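Local atomic coordinates of AbyA5 (Verrucosispora maris, PDB entry 4YWF), a protein that catalyses acetate elimination in spirotetronate and spirotetramate biosynthesis, acting as an esterase-like lyase of the alpha/beta-hydrolase superfamily. Residues 149-154 / 258-263; 241-246 / 312-317; 262-267 / 274-279. The protein carries 4 engineered substitutions. All blocks are in the same frame, centred on the assembly; numbering follows the deposited sequence.

Interactions 1 and 3 lie on helix 258-268, with centres about 10 Å apart, and share Asp262 and Thr263. Ile151 ties them together: its CG2 lies 3.4 Å from Leu267 CD1 and 4.1 Å from Leu264 CD2. Interaction 2 sits about 19 Å from each of the others, centre to centre, toward the sheet edge formed by strands 296-301 and 322-327. Its residue Phe246 nevertheless reaches interaction 3, with CZ 3.9 Å from Leu264 CD1 and 4.0 Å from Phe276 CE1. Helix 258-268 covers loop 149-154, whose place after strand 143-148 is where alpha/beta hydrolases commonly build the oxyanion hole.

Interaction 1: residues 149-154 / 258-263; sequences GGIVSI and RVTVDT
Ile151 and Thr263 bring the two backbones together, their CA atoms 7.1 Å apart, where a loop turns against the first turns of helix 258-268. The loop folds back at Ile151 and Val152, the central residues of a turn close to type I, closed by a weak bond from Ser153 N to Gly150 O (3.4 Å). This fold-back puts Ser153 CB where a side chain on Gly149 would stand, so glycine suits that position.

Contact is made by methyl groups. Thr263 CG2 lies 3.4 Å from Ile151 O, close to the backbone of the turn, and 3.8 Å from Ile151 CD1. Ile151 holds CG1 between its backbone N and carbonyl carbon (chi1 49°), and from there CD1 reaches the helix, 3.9 Å from Thr260 O, also touching Thr260 CG2. Val152, next along the turn, crosses Thr263 at about a right angle, with CG1 4.1 Å from Thr263 CG2.

Threonine suits this place because its two branches do different work. While CG2 meets the loop, OG1 turns back along the helix and donates to Val259 O at 2.9 Å, tilted 31° from the carbonyl plane. Thr263 N reaches the same oxygen at 3.1 Å from the opposite face, and the buried hydroxyl is thereby satisfied. Replacing Thr263 by an alanine removes OG1 and CG2, which would probably open a gap beside Ile151 and Val152 and cost Val259 O one of these two donors.

Arg87 holds Val152 O by a hydrogen bond. A loop directly after strand 143-148, covered by a helix inserted after strand 233-239, matches the alpha/beta-hydrolase fold, in which this loop commonly contributes to the oxyanion hole.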
loop_
_atom_site.group_PDB
_atom_site.type_symbol
_atom_site.label_atom_id
_atom_site.label_comp_id
_atom_site.label_asym_id
_atom_site.label_seq_id
_atom_site.Cartn_x
_atom_site.Cartn_y
_atom_site.Cartn_z
ATOM N N GLY A 149 0.029 0.227 1.029
ATOM C CA GLY A 149 0.319 -0.348 -0.256
ATOM C C GLY A 149 -0.422 0.394 -1.385
ATOM O O GLY A 149 -0.930 1.496 -1.207
ATOM N N GLY A 150 -0.393 -0.231 -2.558
ATOM C CA GLY A 150 -1.051 0.226 -3.739
ATOM C C GLY A 150 -2.484 -0.240 -3.847
ATOM O O GLY A 150 -3.151 -0.517 -2.839
ATOM N N ILE A 151 -2.985 -0.235 -5.067
ATOM C CA ILE A 151 -4.429 -0.243 -5.289
ATOM C C ILE A 151 -5.037 -1.659 -5.125
ATOM O O ILE A 151 -6.296 -1.788 -5.181
ATOM C CB ILE A 151 -4.801 0.359 -6.665
ATOM C CG1 ILE A 151 -3.932 -0.287 -7.753
ATOM C CG2 ILE A 151 -4.670 1.895 -6.674
ATOM C CD1 ILE A 151 -4.509 -0.296 -9.144
ATOM N N VAL A 152 -4.203 -2.697 -5.022
ATOM C CA VAL A 152 -4.706 -4.044 -4.756
ATOM C C VAL A 152 -4.286 -4.592 -3.377
ATOM O O VAL A 152 -4.735 -5.661 -2.989
ATOM C CB VAL A 152 -4.403 -5.079 -5.887
ATOM C CG1 VAL A 152 -5.131 -4.700 -7.184
ATOM C CG2 VAL A 152 -2.906 -5.272 -6.110
ATOM N N SER A 153 -3.465 -3.849 -2.638
ATOM C CA SER A 153 -2.845 -4.302 -1.356
ATOM C C SER A 153 -3.703 -3.922 -0.139
ATOM O O SER A 153 -3.813 -2.755 0.198
ATOM C CB SER A 153 -1.456 -3.685 -1.169
ATOM O OG SER A 153 -0.534 -4.121 -2.187
ATOM N N ILE A 154 -4.284 -4.911 0.520
ATOM C CA ILE A 154 -4.964 -4.693 1.790
ATOM C C ILE A 154 -3.986 -4.715 2.948
ATOM O O ILE A 154 -2.903 -5.228 2.837
ATOM C CB ILE A 154 -6.108 -5.709 2.057
ATOM C CG1 ILE A 154 -5.543 -7.126 2.207
ATOM C CG2 ILE A 154 -7.205 -5.518 1.035
ATOM C CD1 ILE A 154 -6.524 -8.088 2.866
ATOM N N ARG A 258 -5.563 -4.794 -17.886
ATOM C CA ARG A 258 -6.985 -4.519 -17.644
ATOM C C ARG A 258 -7.265 -4.524 -16.130
ATOM O O ARG A 258 -8.052 -3.712 -15.626
ATOM C CB ARG A 258 -7.844 -5.572 -18.383
ATOM N N VAL A 259 -6.597 -5.429 -15.413
ATOM C CA VAL A 259 -6.807 -5.519 -13.959
ATOM C C VAL A 259 -6.461 -4.177 -13.291
ATOM O O VAL A 259 -7.228 -3.695 -12.480
ATOM C CB VAL A 259 -6.039 -6.671 -13.308
ATOM C CG1 VAL A 259 -6.309 -6.698 -11.819
ATOM C CG2 VAL A 259 -6.482 -8.017 -13.883
ATOM N N THR A 260 -5.358 -3.534 -13.699
ATOM C CA THR A 260 -5.018 -2.219 -13.161
ATOM C C THR A 260 -6.053 -1.159 -13.460
ATOM O O THR A 260 -6.416 -0.378 -12.591
ATOM C CB THR A 260 -3.638 -1.751 -13.670
ATOM O OG1 THR A 260 -2.655 -2.672 -13.213
ATOM C CG2 THR A 260 -3.301 -0.393 -13.108
ATOM N N VAL A 261 -6.529 -1.122 -14.703
ATOM C CA VAL A 261 -7.533 -0.131 -15.148
ATOM C C VAL A 261 -8.881 -0.254 -14.414
ATOM O O VAL A 261 -9.518 0.764 -14.045
ATOM C CB VAL A 261 -7.829 -0.262 -16.670
ATOM C CG1 VAL A 261 -8.905 0.744 -17.130
ATOM C CG2 VAL A 261 -6.553 -0.129 -17.513
ATOM N N ASP A 262 -9.331 -1.505 -14.291
ATOM C CA ASP A 262 -10.660 -1.829 -13.712
ATOM C C ASP A 262 -10.651 -1.531 -12.244
ATOM O O ASP A 262 -11.586 -0.928 -11.713
ATOM C CB ASP A 262 -10.965 -3.300 -13.889
ATOM C CG ASP A 262 -11.620 -3.628 -15.230
ATOM O OD1 ASP A 262 -12.299 -2.762 -15.833
ATOM O OD2 ASP A 262 -11.462 -4.781 -15.670
ATOM N N THR A 263 -9.572 -1.954 -11.576
ATOM C CA THR A 263 -9.392 -1.551 -10.162
ATOM C C THR A 263 -9.409 -0.062 -9.968
ATOM O O THR A 263 -10.097 0.472 -9.083
ATOM C CB THR A 263 -8.075 -2.117 -9.613
ATOM O OG1 THR A 263 -8.126 -3.510 -9.754
ATOM C CG2 THR A 263 -7.869 -1.784 -8.169
#

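Interaction 2: residues 241-246 / 312-317; sequences APVAAF and PAMLRT. Engineered in segment 312-317: Met314 (natural residue Leu).
Val243 packs against Leu315 where the loop leaving strand 233-239 of the alpha/beta-hydrolase sheet meets helix 310-318. This is the buried, interlocked half of the contact. The two branched side chains cross obliquely: Val243 CG2 rests 3.8 Å from Leu315 CD1, and Val243 CG1 meets Leu315 CD2 at 4.2 Å. With CG1 anti to the backbone N (chi1 -179°), valine presents both methyls to the helix, and leucine's fork receives one on each branch.

Toward the partly exposed side the contact thins to one side chain. Met314 is an engineered selenomethionine in place of the natural leucine; its extended chain carries SE to within 3.6 Å of Ala244 CB and 4.1 Å of Val243 CG1. Ala244, a single methyl, accommodates that broad atom; Pro286 and Leu289 also touch Met314.

The loop is fixed by Asp311, just ahead in the helix: its OD2 accepts from Val243 N and Phe246 N, and OD1 from Ala244 N. One carboxylate thus gathers several backbone N-H groups. Farther out, on the exposed flank of the helix, Thr317 OG1 donates to Ala313 O at 2.7 Å, with a C=O...OG1 angle of 144°.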
loop_
_atom_site.group_PDB
_atom_site.type_symbol
_atom_site.label_atom_id
_atom_site.label_comp_id
_atom_site.label_asym_id
_atom_site.label_seq_id
_atom_site.Cartn_x
_atom_site.Cartn_y
_atom_site.Cartn_z
ATOM N N ALA A 241 5.912 4.154 -7.490
ATOM C CA ALA A 241 4.877 5.155 -7.353
ATOM C C ALA A 241 4.670 5.785 -8.691
ATOM O O ALA A 241 5.653 6.112 -9.382
ATOM C CB ALA A 241 5.237 6.238 -6.296
ATOM N N PRO A 242 3.397 6.001 -9.091
ATOM C CA PRO A 242 3.234 6.805 -10.338
ATOM C C PRO A 242 3.490 8.322 -10.106
ATOM O O PRO A 242 3.387 8.810 -8.971
ATOM C CB PRO A 242 1.748 6.545 -10.718
ATOM C CG PRO A 242 1.092 6.283 -9.386
ATOM C CD PRO A 242 2.123 5.544 -8.550
ATOM N N VAL A 243 3.814 9.100 -11.141
ATOM C CA VAL A 243 4.200 10.514 -10.926
ATOM C C VAL A 243 3.498 11.513 -11.882
ATOM O O VAL A 243 2.696 12.326 -11.431
ATOM C CB VAL A 243 5.695 10.702 -11.055
ATOM C CG1 VAL A 243 6.027 12.155 -10.788
ATOM C CG2 VAL A 243 6.431 9.732 -10.113
ATOM N N ALA A 244 3.762 11.408 -13.181
ATOM C CA ALA A 244 3.159 12.334 -14.138
ATOM C C ALA A 244 2.695 11.675 -15.393
ATOM O O ALA A 244 1.515 11.827 -15.815
ATOM C CB ALA A 244 4.179 13.460 -14.488
ATOM N N ALA A 245 3.668 11.069 -16.065
ATOM C CA ALA A 245 3.420 10.294 -17.255
ATOM C C ALA A 245 2.317 9.219 -17.134
ATOM O O ALA A 245 1.566 8.992 -18.096
ATOM C CB ALA A 245 4.679 9.635 -17.754
ATOM N N PHE A 246 2.236 8.537 -15.988
ATOM C CA PHE A 246 1.137 7.607 -15.790
ATOM C C PHE A 246 -0.252 8.291 -16.067
ATOM O O PHE A 246 -1.157 7.688 -16.604
ATOM C CB PHE A 246 1.181 7.015 -14.377
ATOM C CG PHE A 246 0.101 6.026 -14.124
ATOM C CD1 PHE A 246 0.194 4.757 -14.594
ATOM C CD2 PHE A 246 -1.064 6.419 -13.485
ATOM C CE1 PHE A 246 -0.853 3.847 -14.425
ATOM C CE2 PHE A 246 -2.121 5.532 -13.297
ATOM C CZ PHE A 246 -2.006 4.237 -13.754
ATOM N N PRO A 312 9.894 7.621 -12.658
ATOM C CA PRO A 312 11.100 7.784 -11.830
ATOM C C PRO A 312 12.216 8.743 -12.353
ATOM O O PRO A 312 12.901 9.330 -11.540
ATOM C CB PRO A 312 11.647 6.394 -11.686
ATOM C CG PRO A 312 10.863 5.482 -12.555
ATOM C CD PRO A 312 9.670 6.238 -13.108
ATOM N N ALA A 313 12.378 8.841 -13.688
ATOM C CA ALA A 313 13.264 9.800 -14.374
ATOM C C ALA A 313 12.941 11.213 -13.941
ATOM O O ALA A 313 13.826 11.997 -13.681
ATOM C CB ALA A 313 13.116 9.697 -15.927
HETATM N N MSE A 314 11.643 11.500 -13.854
HETATM C CA MSE A 314 11.154 12.788 -13.433
HETATM C C MSE A 314 11.496 13.041 -11.985
HETATM O O MSE A 314 11.884 14.178 -11.609
HETATM C CB MSE A 314 9.693 12.948 -13.772
HETATM C CG MSE A 314 9.353 14.396 -13.495
HETATM SE SE MSE A 314 7.421 14.741 -13.662
HETATM C CE MSE A 314 7.299 16.579 -12.952
ATOM N N LEU A 315 11.389 12.029 -11.139
ATOM C CA LEU A 315 11.746 12.230 -9.743
ATOM C C LEU A 315 13.233 12.472 -9.575
ATOM O O LEU A 315 13.620 13.334 -8.769
ATOM C CB LEU A 315 11.343 11.062 -8.862
ATOM C CG LEU A 315 9.832 10.912 -8.731
ATOM C CD1 LEU A 315 9.518 9.693 -7.897
ATOM C CD2 LEU A 315 9.240 12.171 -8.136
ATOM N N ARG A 316 14.034 11.733 -10.350
ATOM C CA ARG A 316 15.469 11.918 -10.370
ATOM C C ARG A 316 15.842 13.265 -10.873
ATOM O O ARG A 316 16.937 13.762 -10.534
ATOM C CB ARG A 316 16.151 10.956 -11.300
ATOM C CG ARG A 316 16.225 9.535 -10.786
ATOM C CD ARG A 316 17.031 8.713 -11.771
ATOM N NE ARG A 316 16.373 7.466 -11.817
ATOM C CZ ARG A 316 15.767 6.904 -12.834
ATOM N NH1 ARG A 316 15.806 7.339 -14.067
ATOM N NH2 ARG A 316 15.150 5.807 -12.545
ATOM N N THR A 317 14.993 13.875 -11.690
ATOM C CA THR A 317 15.326 15.205 -12.164
ATOM C C THR A 317 15.039 16.328 -11.161
ATOM O O THR A 317 15.820 17.361 -11.104
ATOM C CB THR A 317 14.666 15.474 -13.523
ATOM O OG1 THR A 317 14.926 14.379 -14.390
ATOM C CG2 THR A 317 15.231 16.673 -14.135
#

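Interaction 3: residues 262-267 / 274-279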
loop_
_atom_site.group_PDB
_atom_site.type_symbol
_atom_site.label_atom_id
_atom_site.label_comp_id
_atom_site.label_asym_id
_atom_site.label_seq_id
_atom_site.Cartn_x
_atom_site.Cartn_y
_atom_site.Cartn_z
ATOM N N ASP A 262 -9.331 -1.505 -14.291
ATOM C CA ASP A 262 -10.660 -1.829 -13.712
ATOM C C ASP A 262 -10.651 -1.531 -12.244
ATOM O O ASP A 262 -11.586 -0.928 -11.713
ATOM C CB ASP A 262 -10.965 -3.300 -13.889
ATOM C CG ASP A 262 -11.620 -3.628 -15.230
ATOM O OD1 ASP A 262 -12.299 -2.762 -15.833
ATOM O OD2 ASP A 262 -11.462 -4.781 -15.670
ATOM N N THR A 263 -9.572 -1.954 -11.576
ATOM C CA THR A 263 -9.392 -1.551 -10.162
ATOM C C THR A 263 -9.409 -0.062 -9.968
ATOM O O THR A 263 -10.097 0.472 -9.083
ATOM C CB THR A 263 -8.075 -2.117 -9.613
ATOM O OG1 THR A 263 -8.126 -3.510 -9.754
ATOM C CG2 THR A 263 -7.869 -1.784 -8.169
ATOM N N LEU A 264 -8.643 0.650 -10.791
ATOM C CA LEU A 264 -8.604 2.117 -10.635
ATOM C C LEU A 264 -9.969 2.731 -10.803
ATOM O O LEU A 264 -10.352 3.655 -10.086
ATOM C CB LEU A 264 -7.669 2.771 -11.671
ATOM C CG LEU A 264 -6.230 3.163 -11.320
ATOM C CD1 LEU A 264 -5.710 4.125 -12.402
ATOM C CD2 LEU A 264 -6.072 3.830 -9.947
ATOM N N ALA A 265 -10.686 2.256 -11.814
ATOM C CA ALA A 265 -12.044 2.685 -12.025
ATOM C C ALA A 265 -12.915 2.353 -10.798
ATOM O O ALA A 265 -13.680 3.195 -10.360
ATOM C CB ALA A 265 -12.593 2.060 -13.285
ATOM N N ARG A 266 -12.764 1.166 -10.197
ATOM C CA ARG A 266 -13.578 0.867 -8.989
ATOM C C ARG A 266 -13.199 1.826 -7.878
ATOM O O ARG A 266 -14.034 2.540 -7.323
ATOM C CB ARG A 266 -13.387 -0.570 -8.472
ATOM C CG ARG A 266 -14.055 -0.786 -7.095
ATOM C CD ARG A 266 -15.589 -0.560 -7.110
ATOM N NE ARG A 266 -16.246 -1.479 -8.075
ATOM C CZ ARG A 266 -16.982 -2.568 -7.786
ATOM N NH1 ARG A 266 -17.251 -2.945 -6.527
ATOM N NH2 ARG A 266 -17.455 -3.291 -8.801
ATOM N N LEU A 267 -11.911 1.894 -7.553
ATOM C CA LEU A 267 -11.540 2.786 -6.440
ATOM C C LEU A 267 -11.955 4.233 -6.611
ATOM O O LEU A 267 -12.370 4.869 -5.654
ATOM C CB LEU A 267 -10.034 2.716 -6.098
ATOM C CG LEU A 267 -9.370 1.368 -5.984
ATOM C CD1 LEU A 267 -7.922 1.601 -5.705
ATOM C CD2 LEU A 267 -9.982 0.421 -4.935
ATOM N N THR A 274 -13.620 6.206 -18.732
ATOM C CA THR A 274 -13.487 7.534 -18.161
ATOM C C THR A 274 -12.321 7.665 -17.121
ATOM O O THR A 274 -11.981 8.774 -16.757
ATOM C CB THR A 274 -14.815 7.983 -17.509
ATOM O OG1 THR A 274 -15.190 7.055 -16.488
ATOM C CG2 THR A 274 -15.950 8.066 -18.553
ATOM N N VAL A 275 -11.725 6.570 -16.662
ATOM C CA VAL A 275 -10.859 6.677 -15.477
ATOM C C VAL A 275 -9.605 7.520 -15.731
ATOM O O VAL A 275 -9.325 8.433 -14.986
ATOM C CB VAL A 275 -10.528 5.306 -14.823
ATOM C CG1 VAL A 275 -9.793 4.386 -15.760
ATOM C CG2 VAL A 275 -9.745 5.514 -13.506
ATOM N N PHE A 276 -8.912 7.299 -16.827
ATOM C CA PHE A 276 -7.716 8.095 -17.141
ATOM C C PHE A 276 -7.969 9.575 -17.350
ATOM O O PHE A 276 -7.191 10.398 -16.870
ATOM C CB PHE A 276 -6.990 7.493 -18.297
ATOM C CG PHE A 276 -6.321 6.215 -17.941
ATOM C CD1 PHE A 276 -5.377 6.179 -16.884
ATOM C CD2 PHE A 276 -6.594 5.063 -18.610
ATOM C CE1 PHE A 276 -4.761 5.001 -16.516
ATOM C CE2 PHE A 276 -5.976 3.902 -18.268
ATOM C CZ PHE A 276 -5.065 3.857 -17.222
ATOM N N ASP A 277 -9.102 9.914 -17.979
ATOM C CA ASP A 277 -9.517 11.277 -18.094
ATOM C C ASP A 277 -9.758 11.786 -16.730
ATOM O O ASP A 277 -9.400 12.935 -16.382
ATOM C CB ASP A 277 -10.827 11.435 -18.884
ATOM C CG ASP A 277 -10.620 11.442 -20.355
ATOM O OD1 ASP A 277 -9.446 11.535 -20.838
ATOM O OD2 ASP A 277 -11.646 11.339 -21.041
ATOM N N HIS A 278 -10.363 10.928 -15.920
ATOM C CA HIS A 278 -10.671 11.327 -14.564
ATOM C C HIS A 278 -9.403 11.734 -13.763
ATOM O O HIS A 278 -9.464 12.648 -12.958
ATOM C CB HIS A 278 -11.497 10.233 -13.859
ATOM C CG HIS A 278 -11.967 10.625 -12.494
ATOM N ND1 HIS A 278 -12.883 11.626 -12.276
ATOM C CD2 HIS A 278 -11.629 10.161 -11.273
ATOM C CE1 HIS A 278 -13.089 11.772 -10.984
ATOM N NE2 HIS A 278 -12.342 10.888 -10.350
ATOM N N VAL A 279 -8.282 11.075 -13.997
ATOM C CA VAL A 279 -7.084 11.283 -13.134
ATOM C C VAL A 279 -6.050 12.157 -13.861
ATOM O O VAL A 279 -4.920 12.330 -13.377
ATOM C CB VAL A 279 -6.445 9.948 -12.694
ATOM C CG1 VAL A 279 -7.438 9.144 -11.866
ATOM C CG2 VAL A 279 -5.990 9.097 -13.890
#
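His278 N donates to Thr274 O at 2.8 Å, closing a turn of the short helix 275-278 around Val275 and Phe276, the two residues that meet helix 258-268. The pair forms a helix-loop-helix hairpin of the region inserted between strands 233-239 and 296-301, the place where alpha/beta hydrolases often carry a lid. Helix 258-268 ends shortly after Leu267, and after a six-residue link the chain returns as the short helix.

The approach is close, with the CA atoms of Ala265 and Val275 only 5.4 Å apart. Alanine suits this crossing because its single methyl lets the backbones come near: its CB is 4.1 Å from Val275 CB. Val275 presses its CG2 onto the backbone of the longer helix rather than onto a side chain, 3.8 Å from Ala265 N and 3.9 Å from Leu264 C. It does so because CG2 stands anti to the backbone N, while CG1 (chi1 61°) takes the place between N and carbonyl carbon and touches Val261, one turn earlier in the long helix. A beta-branched residue thus wedges between neighbouring turns. Behind it, Thr268 OG1 hydrogen-bonds Leu264 O and, weakly, Ala265 O.

Beside Val275, Leu264 extends along the hairpin toward Phe276. Their meeting is looser, Leu264 CD1 lying obliquely to the ring, 4.3 Å from Phe276 CE1. Phe276 is a long side chain whose ring bends back toward the long helix, where it also touches Val261; Lys250 and Gln253 of helix 250-255 flank it. Apolar groups therefore line the meeting of the two helices, while Asp277 and His278 occupy exposed positions, as their polarity would suggest.

Val279 is the first residue to leave helical backbone angles; its N donates to Phe276 O at 3.1 Å and, weakly, to Val275 O at 3.0 Å.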